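Long-range contacts in fuculose-1-phosphate aldolase (Glaciozyma antarctica, PDB 4XXF), which belongs to the class II aldolase and adducin family and carries a bound zinc ion: residues M100-E111 and S163-K173; A134-F143 and W196-Q207. One frame throughout, in Å; residues are numbered along the deposited sequence. Where two conformers were deposited one is given.

Both contacts lie within the class II aldolase and adducin family region, yet they share no helix: contact 1 joins helix 96-108 to helix 163-170 and the turn after it, whereas contact 2 sets the loop before strand 147-150 against helix 190-213. Their centres lie 22 Å apart and their nearest atoms about 7 Å. Contact 1 is partly buried and touches no other subunit; it runs from apolar helix packing to an arginine, carboxylate and water cluster. Contact 2 is almost wholly buried; the glutamine, threonine and aromatic groups meeting between its segments are neutral, and its charged Asp139 is paired across the boundary to a second subunit. Strand 182-187 lies against side chains of both.

Contact 1 (M100-E111 and S163-K173); sequences MIHSAIHKARPE and SGTIAVALQQK
Arg109 closes the contact between segments 100-111 and 163-173 by pointing its guanidinium into the type II' turn Leu170-Lys173. NH1 donates to Lys173 O at 2.9 Å, nearly straight (173°) and in the guanidinium plane, and makes a weak, bent bond to Gln171 O at 3.0 Å. NE and NH2 both grip a single oxygen, Glu111 OE2, side-on; the salt bridge NE-OE2 measures 2.9 Å. A bend at chi3 (52°) turns the group so that Gln172 CA lies over one face, while Lys173 O and Glu111 take the edge. Water 2 gives NH2 a second acceptor; with the weak NH1 bond, each N-H has a partner.

Glu111 and Gln172 OE1 are joined through waters: water 3 donates to Glu111 OE1 and to Gln172 OE1, water 4 to Glu111 OE2 and the same amide oxygen. At the other end, water 1 donates to Met100 O at 2.8 Å and also bonds Ser163 OG, near where Ser163 CB packs on Ala104 CB.

Between these polar ends the side chains are apolar. Ile101 CD1 meets Ile166 CD1 at 3.7 Å, and Ile105 CG2 reaches Leu170 CD2 at 4.0 Å. The axes approach to 8.4 Å at -44°, consistent with the small side chains there (Ala104 CB to Ala167 CB 4.4 Å). With Leu184 and Val186 of strand 182-187 beneath, this is the helix layer of an alpha/beta fold packed on its sheet.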
loop_
_atom_site.group_PDB
_atom_site.type_symbol
_atom_site.label_atom_id
_atom_site.label_comp_id
_atom_site.label_asym_id
_atom_site.label_seq_id
_atom_site.Cartn_x
_atom_site.Cartn_y
_atom_site.Cartn_z
ATOM N N MET A 100 9.673 -24.186 -19.247
ATOM C CA MET A 100 9.062 -25.232 -20.059
ATOM C C MET A 100 7.534 -25.196 -20.000
ATOM O O MET A 100 6.882 -25.699 -20.907
ATOM C CB MET A 100 9.592 -26.608 -19.650
ATOM C CG MET A 100 11.077 -26.796 -19.965
ATOM S SD MET A 100 11.523 -26.475 -21.697
ATOM C CE MET A 100 10.686 -27.823 -22.531
ATOM N N ILE A 101 6.958 -24.584 -18.967
ATOM C CA ILE A 101 5.525 -24.280 -19.013
ATOM C C ILE A 101 5.237 -23.338 -20.184
ATOM O O ILE A 101 4.311 -23.561 -20.979
ATOM C CB ILE A 101 5.024 -23.660 -17.697
ATOM C CG1 ILE A 101 5.077 -24.714 -16.590
ATOM C CG2 ILE A 101 3.604 -23.143 -17.865
ATOM C CD1 ILE A 101 4.739 -24.181 -15.208
ATOM N N HIS A 102 6.034 -22.283 -20.303
ATOM C CA HIS A 102 5.862 -21.348 -21.405
ATOM C C HIS A 102 6.128 -22.035 -22.737
ATOM O O HIS A 102 5.398 -21.847 -23.703
ATOM C CB HIS A 102 6.784 -20.138 -21.255
ATOM C CG HIS A 102 6.428 -19.238 -20.114
ATOM N ND1 HIS A 102 6.532 -17.864 -20.190
ATOM C CD2 HIS A 102 5.994 -19.513 -18.861
ATOM C CE1 HIS A 102 6.164 -17.333 -19.038
ATOM N NE2 HIS A 102 5.830 -18.309 -18.217
ATOM N N SER A 103 7.174 -22.848 -22.784
ATOM C CA SER A 103 7.551 -23.487 -24.025
ATOM C C SER A 103 6.409 -24.352 -24.563
ATOM O O SER A 103 6.116 -24.329 -25.767
ATOM C CB SER A 103 8.808 -24.327 -23.827
ATOM O OG SER A 103 9.219 -24.874 -25.060
ATOM N N ALA A 104 5.765 -25.112 -23.677
ATOM C CA ALA A 104 4.642 -25.961 -24.073
ATOM C C ALA A 104 3.502 -25.129 -24.654
ATOM O O ALA A 104 2.917 -25.501 -25.665
ATOM C CB ALA A 104 4.143 -26.791 -22.895
ATOM N N ILE A 105 3.190 -23.993 -24.035
ATOM C CA ILE A 105 2.137 -23.140 -24.576
ATOM C C ILE A 105 2.528 -22.521 -25.932
ATOM O O ILE A 105 1.727 -22.535 -26.871
ATOM C CB ILE A 105 1.766 -22.015 -23.585
ATOM C CG1 ILE A 105 1.191 -22.607 -22.294
ATOM C CG2 ILE A 105 0.781 -21.040 -24.241
ATOM C CD1 ILE A 105 1.147 -21.603 -21.135
ATOM N N HIS A 106 3.739 -21.959 -26.026
ATOM C CA HIS A 106 4.221 -21.380 -27.290
ATOM C C HIS A 106 4.176 -22.419 -28.431
ATOM O O HIS A 106 3.900 -22.083 -29.588
ATOM C CB HIS A 106 5.665 -20.845 -27.158
ATOM C CG HIS A 106 5.806 -19.554 -26.402
ATOM N ND1 HIS A 106 5.315 -18.348 -26.857
ATOM C CD2 HIS A 106 6.483 -19.274 -25.262
ATOM C CE1 HIS A 106 5.637 -17.392 -26.001
ATOM N NE2 HIS A 106 6.349 -17.928 -25.021
ATOM N N LYS A 107 4.457 -23.681 -28.112
ATOM C CA LYS A 107 4.468 -24.740 -29.115
ATOM C C LYS A 107 3.056 -25.059 -29.579
ATOM O O LYS A 107 2.813 -25.256 -30.769
ATOM C CB LYS A 107 5.133 -25.994 -28.554
ATOM C CG LYS A 107 5.354 -27.088 -29.584
ATOM C CD LYS A 107 5.548 -28.449 -28.922
ATOM C CE LYS A 107 6.668 -28.418 -27.897
ATOM N NZ LYS A 107 6.295 -29.129 -26.636
ATOM N N ALA A 108 2.124 -25.090 -28.627
ATOM C CA ALA A 108 0.734 -25.434 -28.908
ATOM C C ALA A 108 0.026 -24.321 -29.664
ATOM O O ALA A 108 -0.835 -24.576 -30.501
ATOM C CB ALA A 108 -0.007 -25.737 -27.619
ATOM N N ARG A 109 0.378 -23.081 -29.337
ATOM C CA ARG A 109 -0.307 -21.925 -29.913
ATOM C C ARG A 109 0.643 -20.956 -30.608
ATOM O O ARG A 109 1.216 -20.075 -29.965
ATOM C CB ARG A 109 -1.095 -21.204 -28.825
ATOM C CG ARG A 109 -2.182 -22.081 -28.224
ATOM C CD ARG A 109 -2.941 -21.384 -27.107
ATOM N NE ARG A 109 -3.454 -20.068 -27.493
ATOM C CZ ARG A 109 -4.129 -19.276 -26.669
ATOM N NH1 ARG A 109 -4.406 -19.686 -25.439
ATOM N NH2 ARG A 109 -4.529 -18.081 -27.076
ATOM N N PRO A 110 0.791 -21.099 -31.936
ATOM C CA PRO A 110 1.720 -20.282 -32.724
ATOM C C PRO A 110 1.435 -18.788 -32.649
ATOM O O PRO A 110 2.360 -17.993 -32.803
ATOM C CB PRO A 110 1.512 -20.795 -34.153
ATOM C CG PRO A 110 1.059 -22.207 -33.976
ATOM C CD PRO A 110 0.206 -22.193 -32.732
ATOM N N GLU A 111 0.180 -18.414 -32.415
ATOM C CA GLU A 111 -0.188 -17.004 -32.357
ATOM C C GLU A 111 0.217 -16.363 -31.032
ATOM O O GLU A 111 0.241 -15.139 -30.914
ATOM C CB GLU A 111 -1.695 -16.828 -32.582
ATOM C CG GLU A 111 -2.562 -16.996 -31.340
ATOM C CD GLU A 111 -2.815 -18.449 -30.974
ATOM O OE1 GLU A 111 -2.307 -19.362 -31.669
ATOM O OE2 GLU A 111 -3.538 -18.674 -29.984
ATOM N N SER A 163 3.866 -29.011 -17.485
ATOM C CA SER A 163 3.656 -28.086 -18.596
ATOM C C SER A 163 2.506 -28.485 -19.518
ATOM O O SER A 163 1.674 -27.651 -19.874
ATOM C CB SER A 163 4.946 -27.949 -19.408
ATOM O OG SER A 163 5.482 -29.218 -19.739
ATOM N N GLY A 164 2.461 -29.754 -19.911
ATOM C CA GLY A 164 1.413 -30.230 -20.797
ATOM C C GLY A 164 0.018 -30.060 -20.226
ATOM O O GLY A 164 -0.912 -29.679 -20.936
ATOM N N THR A 165 -0.135 -30.344 -18.941
ATOM C CA THR A 165 -1.430 -30.224 -18.288
ATOM C C THR A 165 -1.921 -28.773 -18.305
ATOM O O THR A 165 -3.098 -28.519 -18.546
ATOM C CB THR A 165 -1.375 -30.746 -16.841
ATOM O OG1 THR A 165 -1.069 -32.147 -16.854
ATOM C CG2 THR A 165 -2.712 -30.543 -16.148
ATOM N N ILE A 166 -1.018 -27.825 -18.073
ATOM C CA ILE A 166 -1.389 -26.407 -18.095
ATOM C C ILE A 166 -1.773 -25.952 -19.508
ATOM O O ILE A 166 -2.780 -25.267 -19.693
ATOM C CB ILE A 166 -0.250 -25.523 -17.537
ATOM C CG1 ILE A 166 -0.099 -25.763 -16.028
ATOM C CG2 ILE A 166 -0.531 -24.058 -17.807
ATOM C CD1 ILE A 166 1.162 -25.167 -15.407
ATOM N N ALA A 167 -0.998 -26.354 -20.510
ATOM C CA ALA A 167 -1.313 -25.981 -21.883
ATOM C C ALA A 167 -2.670 -26.547 -22.300
ATOM O O ALA A 167 -3.469 -25.850 -22.926
ATOM C CB ALA A 167 -0.220 -26.454 -22.835
ATOM N N VAL A 168 -2.934 -27.804 -21.945
ATOM C CA VAL A 168 -4.214 -28.414 -22.278
ATOM C C VAL A 168 -5.360 -27.686 -21.578
ATOM O O VAL A 168 -6.394 -27.417 -22.189
ATOM C CB VAL A 168 -4.234 -29.914 -21.915
ATOM C CG1 VAL A 168 -5.654 -30.468 -21.947
ATOM C CG2 VAL A 168 -3.336 -30.684 -22.868
ATOM N N ALA A 169 -5.168 -27.328 -20.313
ATOM C CA ALA A 169 -6.219 -26.651 -19.566
ATOM C C ALA A 169 -6.506 -25.254 -20.121
ATOM O O ALA A 169 -7.652 -24.808 -20.127
ATOM C CB ALA A 169 -5.850 -26.571 -18.093
ATOM N N LEU A 170 -5.464 -24.560 -20.568
ATOM C CA LEU A 170 -5.610 -23.199 -21.081
ATOM C C LEU A 170 -6.455 -23.140 -22.352
ATOM O O LEU A 170 -7.169 -22.173 -22.570
ATOM C CB LEU A 170 -4.230 -22.586 -21.356
ATOM C CG LEU A 170 -4.191 -21.161 -21.913
ATOM C CD1 LEU A 170 -4.698 -20.166 -20.884
ATOM C CD2 LEU A 170 -2.776 -20.802 -22.337
ATOM N N GLN A 171 -6.359 -24.181 -23.171
ATOM C CA GLN A 171 -7.027 -24.180 -24.469
ATOM C C GLN A 171 -6.675 -22.891 -25.231
ATOM O O GLN A 171 -5.519 -22.475 -25.284
ATOM C CB GLN A 171 -8.548 -24.325 -24.295
ATOM C CG GLN A 171 -8.974 -25.509 -23.419
ATOM C CD GLN A 171 -10.485 -25.647 -23.296
ATOM O OE1 GLN A 171 -11.233 -24.712 -23.584
ATOM N NE2 GLN A 171 -10.939 -26.821 -22.868
ATOM N N GLN A 172 -7.690 -22.231 -25.789
ATOM C CA GLN A 172 -7.454 -21.003 -26.552
ATOM C C GLN A 172 -7.733 -19.725 -25.748
ATOM O O GLN A 172 -7.871 -18.642 -26.319
ATOM C CB GLN A 172 -8.308 -21.003 -27.828
ATOM C CG GLN A 172 -8.097 -22.215 -28.737
ATOM C CD GLN A 172 -6.669 -22.338 -29.222
ATOM O OE1 GLN A 172 -6.071 -21.367 -29.681
ATOM N NE2 GLN A 172 -6.108 -23.539 -29.110
ATOM N N LYS A 173 -7.801 -19.853 -24.428
ATOM C CA LYS A 173 -8.173 -18.731 -23.563
ATOM C C LYS A 173 -6.999 -17.796 -23.273
ATOM O O LYS A 173 -5.851 -18.153 -23.511
ATOM C CB LYS A 173 -8.787 -19.272 -22.274
ATOM C CG LYS A 173 -10.096 -20.035 -22.550
ATOM C CD LYS A 173 -10.789 -20.515 -21.290
ATOM C CE LYS A 173 -12.145 -21.132 -21.613
ATOM N NZ LYS A 173 -11.973 -22.425 -22.318
HETATM O O HOH W 1 7.360 -28.213 -22.146
HETATM O O HOH W 2 -5.917 -15.797 -26.112
HETATM O O HOH W 3 -3.847 -21.690 -31.473
HETATM O O HOH W 4 -6.511 -18.621 -30.279
#

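Contact 2 (A134-F143 and W196-Q207); sequences AITTQDSCAF and WFIMLEKQCQVQ
A buried loop-to-helix contact joins segment 134-143, which ends in a 3-10 turn before strand 147-150, to segment 196-207 of helix 190-213. Of its 13 touching residues 12 are buried, and the evidence divides into a polar half and an aromatic half.

In the polar half, Gln203 reaches the loop because its CG stands anti to the backbone N (chi1 -173°) and its chain then bends at chi2. Thr137 OG1 donates to Gln203 OE1 at 2.7 Å, from above the amide carbonyl plane, 48° out of it. The same hydroxyl accepts from Ser140 N at 3.0 Å, an ST motif, while Ser140 OG returns a bond to Thr137 O on an in-plane lone pair. Gln203 CD rests on Ser140 CB. Farther along the helix, Gln207 OE1 takes Ala134 N at 3.0 Å, and water 5 ties the two glutamines to the loop: it donates to Ala134 O and Gln207 OE1 and accepts from Gln203 NE2.

In the aromatic half, the Phe143 ring inserts against the helix. Leu200 CD1 sits over the ring centre at 4.1 Å, only 6° off the normal, a CH-pi contact. The ring edge meets the backbone, with Phe143 CZ 3.3 Å from Trp196 O, and Ala142 CB, from the same segment, lies off-centre over the opposite face, toward the rim. The methyl of Met199 fills in between Asp139 O and Ala142 CB.

Asp139 turns its carboxylate to a second subunit, forming a salt bridge with Lys124 and a hydrogen bond with His119 there. That His119 belongs, with His117 and His181, to the second subunit's zinc site; with its side chain about 7 Å from a zinc ion, Asp139 is a probable second-shell residue of this site across the subunit interface in the class II aldolase fold.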
loop_
_atom_site.group_PDB
_atom_site.type_symbol
_atom_site.label_atom_id
_atom_site.label_comp_id
_atom_site.label_asym_id
_atom_site.label_seq_id
_atom_site.Cartn_x
_atom_site.Cartn_y
_atom_site.Cartn_z
ATOM N N ALA A 134 -15.278 -14.873 -10.708
ATOM C CA ALA A 134 -16.647 -14.386 -10.872
ATOM C C ALA A 134 -16.665 -13.135 -11.749
ATOM O O ALA A 134 -15.816 -12.257 -11.614
ATOM C CB ALA A 134 -17.283 -14.102 -9.514
ATOM N N ILE A 135 -17.632 -13.050 -12.653
ATOM C CA ILE A 135 -17.720 -11.908 -13.552
ATOM C C ILE A 135 -18.697 -10.898 -12.937
ATOM O O ILE A 135 -19.905 -10.924 -13.194
ATOM C CB ILE A 135 -18.133 -12.338 -14.978
ATOM C CG1 ILE A 135 -17.201 -13.454 -15.489
ATOM C CG2 ILE A 135 -18.116 -11.139 -15.923
ATOM C CD1 ILE A 135 -15.710 -13.111 -15.496
ATOM N N THR A 136 -18.141 -10.028 -12.095
ATOM C CA THR A 136 -18.924 -9.137 -11.237
ATOM C C THR A 136 -18.624 -7.648 -11.450
ATOM O O THR A 136 -19.218 -6.800 -10.788
ATOM C CB THR A 136 -18.664 -9.441 -9.767
ATOM O OG1 THR A 136 -17.265 -9.289 -9.528
ATOM C CG2 THR A 136 -19.080 -10.870 -9.425
ATOM N N THR A 137 -17.692 -7.334 -12.348
ATOM C CA THR A 137 -17.360 -5.944 -12.661
ATOM C C THR A 137 -17.208 -5.774 -14.159
ATOM O O THR A 137 -16.944 -6.736 -14.884
ATOM C CB THR A 137 -16.051 -5.478 -12.003
ATOM O OG1 THR A 137 -14.957 -6.181 -12.604
ATOM C CG2 THR A 137 -16.071 -5.724 -10.499
ATOM N N GLN A 138 -17.357 -4.544 -14.631
ATOM C CA GLN A 138 -17.155 -4.276 -16.046
ATOM C C GLN A 138 -15.762 -4.728 -16.487
ATOM O O GLN A 138 -15.613 -5.402 -17.507
ATOM C CB GLN A 138 -17.356 -2.796 -16.322
ATOM C CG GLN A 138 -17.145 -2.420 -17.760
ATOM C CD GLN A 138 -17.523 -0.985 -18.028
ATOM O OE1 GLN A 138 -18.615 -0.547 -17.674
ATOM N NE2 GLN A 138 -16.610 -0.235 -18.640
ATOM N N ASP A 139 -14.744 -4.394 -15.699
ATOM C CA ASP A 139 -13.372 -4.794 -16.019
ATOM C C ASP A 139 -13.215 -6.313 -16.130
ATOM O O ASP A 139 -12.501 -6.817 -17.012
ATOM C CB ASP A 139 -12.407 -4.250 -14.955
ATOM C CG ASP A 139 -12.342 -2.716 -14.932
ATOM O OD1 ASP A 139 -12.395 -2.073 -16.001
ATOM O OD2 ASP A 139 -12.227 -2.139 -13.833
ATOM N N SER A 140 -13.869 -7.049 -15.232
ATOM C CA SER A 140 -13.791 -8.511 -15.254
ATOM C C SER A 140 -14.361 -9.123 -16.528
ATOM O O SER A 140 -14.057 -10.267 -16.852
ATOM C CB SER A 140 -14.510 -9.108 -14.041
ATOM O OG SER A 140 -15.912 -9.071 -14.188
ATOM N N CYS A 141 -15.184 -8.373 -17.253
ATOM C CA CYS A 141 -15.784 -8.912 -18.465
ATOM C C CYS A 141 -14.749 -9.155 -19.557
ATOM O O CYS A 141 -15.050 -9.837 -20.531
ATOM C CB CYS A 141 -16.875 -7.985 -18.979
ATOM S SG CYS A 141 -18.338 -7.921 -17.913
ATOM N N ALA A 142 -13.535 -8.624 -19.400
ATOM C CA ALA A 142 -12.451 -8.973 -20.310
ATOM C C ALA A 142 -12.158 -10.478 -20.262
ATOM O O ALA A 142 -11.559 -11.033 -21.193
ATOM C CB ALA A 142 -11.195 -8.175 -19.967
ATOM N N PHE A 143 -12.592 -11.129 -19.182
ATOM C CA PHE A 143 -12.337 -12.554 -18.954
ATOM C C PHE A 143 -13.568 -13.429 -19.093
ATOM O O PHE A 143 -13.497 -14.643 -18.867
ATOM C CB PHE A 143 -11.737 -12.757 -17.564
ATOM C CG PHE A 143 -10.448 -12.023 -17.374
ATOM C CD1 PHE A 143 -9.283 -12.487 -17.955
ATOM C CD2 PHE A 143 -10.413 -10.836 -16.665
ATOM C CE1 PHE A 143 -8.101 -11.788 -17.807
ATOM C CE2 PHE A 143 -9.231 -10.135 -16.513
ATOM C CZ PHE A 143 -8.077 -10.601 -17.091
ATOM N N TRP A 196 -3.713 -8.304 -19.614
ATOM C CA TRP A 196 -4.528 -9.359 -19.023
ATOM C C TRP A 196 -4.039 -9.726 -17.620
ATOM O O TRP A 196 -4.854 -9.990 -16.735
ATOM C CB TRP A 196 -4.573 -10.603 -19.910
ATOM C CG TRP A 196 -4.968 -10.365 -21.341
ATOM C CD1 TRP A 196 -4.441 -11.012 -22.429
ATOM C CD2 TRP A 196 -5.978 -9.472 -21.855
ATOM N NE1 TRP A 196 -5.044 -10.565 -23.580
ATOM C CE2 TRP A 196 -5.979 -9.613 -23.256
ATOM C CE3 TRP A 196 -6.869 -8.558 -21.272
ATOM C CZ2 TRP A 196 -6.853 -8.907 -24.081
ATOM C CZ3 TRP A 196 -7.731 -7.848 -22.096
ATOM C CH2 TRP A 196 -7.708 -8.019 -23.486
ATOM N N PHE A 197 -2.728 -9.718 -17.397
ATOM C CA PHE A 197 -2.217 -10.030 -16.065
ATOM C C PHE A 197 -2.615 -8.946 -15.062
ATOM O O PHE A 197 -3.092 -9.253 -13.967
ATOM C CB PHE A 197 -0.693 -10.217 -16.074
ATOM C CG PHE A 197 -0.191 -10.959 -14.871
ATOM C CD1 PHE A 197 -0.040 -10.309 -13.653
ATOM C CD2 PHE A 197 0.094 -12.308 -14.937
ATOM C CE1 PHE A 197 0.382 -10.996 -12.526
ATOM C CE2 PHE A 197 0.543 -12.984 -13.814
ATOM C CZ PHE A 197 0.679 -12.327 -12.611
ATOM N N ILE A 198 -2.414 -7.679 -15.419
ATOM C CA ILE A 198 -2.797 -6.570 -14.546
ATOM C C ILE A 198 -4.287 -6.636 -14.210
ATOM O O ILE A 198 -4.696 -6.464 -13.050
ATOM C CB ILE A 198 -2.469 -5.209 -15.201
ATOM C CG1 ILE A 198 -0.955 -5.000 -15.250
ATOM C CG2 ILE A 198 -3.112 -4.062 -14.440
ATOM C CD1 ILE A 198 -0.533 -3.867 -16.202
ATOM N N MET A 199 -5.111 -6.873 -15.226
ATOM C CA MET A 199 -6.552 -6.894 -15.016
ATOM C C MET A 199 -6.990 -8.099 -14.204
ATOM O O MET A 199 -7.922 -7.997 -13.401
ATOM C CB MET A 199 -7.290 -6.840 -16.357
ATOM C CG MET A 199 -7.055 -5.516 -17.085
ATOM S SD MET A 199 -7.893 -5.437 -18.683
ATOM C CE MET A 199 -9.586 -5.147 -18.164
ATOM N N LEU A 200 -6.343 -9.241 -14.406
ATOM C CA LEU A 200 -6.731 -10.450 -13.676
ATOM C C LEU A 200 -6.305 -10.354 -12.214
ATOM O O LEU A 200 -7.081 -10.706 -11.325
ATOM C CB LEU A 200 -6.135 -11.701 -14.336
ATOM C CG LEU A 200 -6.563 -13.058 -13.777
ATOM C CD1 LEU A 200 -8.077 -13.194 -13.796
ATOM C CD2 LEU A 200 -5.919 -14.143 -14.603
ATOM N N GLU A 201 -5.097 -9.856 -11.959
ATOM C CA GLU A 201 -4.652 -9.641 -10.586
ATOM C C GLU A 201 -5.595 -8.684 -9.860
ATOM O O GLU A 201 -5.987 -8.933 -8.715
ATOM C CB GLU A 201 -3.213 -9.111 -10.563
ATOM C CG GLU A 201 -2.671 -8.699 -9.170
ATOM C CD GLU A 201 -2.414 -9.843 -8.209
ATOM O OE1 GLU A 201 -2.570 -11.027 -8.596
ATOM O OE2 GLU A 201 -2.025 -9.533 -7.063
ATOM N N LYS A 202 -5.994 -7.611 -10.540
ATOM C CA LYS A 202 -6.931 -6.662 -9.943
ATOM C C LYS A 202 -8.281 -7.306 -9.655
ATOM O O LYS A 202 -8.844 -7.100 -8.570
ATOM C CB LYS A 202 -7.113 -5.442 -10.850
ATOM C CG LYS A 202 -8.080 -4.383 -10.296
ATOM C CD LYS A 202 -7.694 -3.844 -8.924
ATOM C CE LYS A 202 -6.364 -3.098 -8.946
ATOM N NZ LYS A 202 -6.016 -2.555 -7.600
ATOM N N GLN A 203 -8.823 -8.098 -10.581
ATOM C CA GLN A 203 -10.123 -8.682 -10.310
ATOM C C GLN A 203 -10.037 -9.738 -9.201
ATOM O O GLN A 203 -10.989 -9.897 -8.438
ATOM C CB GLN A 203 -10.747 -9.269 -11.572
ATOM C CG GLN A 203 -12.187 -9.739 -11.340
ATOM C CD GLN A 203 -13.133 -8.647 -10.863
ATOM O OE1 GLN A 203 -12.990 -7.481 -11.210
ATOM N NE2 GLN A 203 -14.117 -9.035 -10.072
ATOM N N CYS A 204 -8.912 -10.448 -9.088
ATOM C CA CYS A 204 -8.746 -11.352 -7.950
ATOM C C CYS A 204 -8.766 -10.566 -6.635
ATOM O O CYS A 204 -9.393 -10.991 -5.669
ATOM C CB CYS A 204 -7.444 -12.139 -8.068
ATOM S SG CYS A 204 -7.451 -13.428 -9.321
ATOM N N GLN A 205 -8.088 -9.420 -6.613
ATOM C CA GLN A 205 -8.108 -8.540 -5.456
ATOM C C GLN A 205 -9.527 -8.107 -5.114
ATOM O O GLN A 205 -9.941 -8.137 -3.948
ATOM C CB GLN A 205 -7.232 -7.318 -5.719
ATOM C CG GLN A 205 -7.112 -6.371 -4.524
ATOM C CD GLN A 205 -6.361 -5.112 -4.873
ATOM O OE1 GLN A 205 -5.988 -4.894 -6.032
ATOM N NE2 GLN A 205 -6.110 -4.275 -3.868
ATOM N N VAL A 206 -10.267 -7.706 -6.142
ATOM C CA VAL A 206 -11.646 -7.265 -5.994
ATOM C C VAL A 206 -12.528 -8.394 -5.449
ATOM O O VAL A 206 -13.328 -8.174 -4.535
ATOM C CB VAL A 206 -12.191 -6.748 -7.346
ATOM C CG1 VAL A 206 -13.699 -6.664 -7.328
ATOM C CG2 VAL A 206 -11.562 -5.390 -7.678
ATOM N N GLN A 207 -12.379 -9.600 -5.979
ATOM C CA GLN A 207 -13.203 -10.705 -5.508
ATOM C C GLN A 207 -12.888 -11.052 -4.050
ATOM O O GLN A 207 -13.805 -11.333 -3.281
ATOM C CB GLN A 207 -13.045 -11.952 -6.388
ATOM C CG GLN A 207 -13.919 -13.118 -5.876
ATOM C CD GLN A 207 -14.319 -14.129 -6.926
ATOM O OE1 GLN A 207 -13.987 -14.010 -8.114
ATOM N NE2 GLN A 207 -15.032 -15.151 -6.482
HETATM O O HOH W 5 -14.477 -11.757 -9.456
#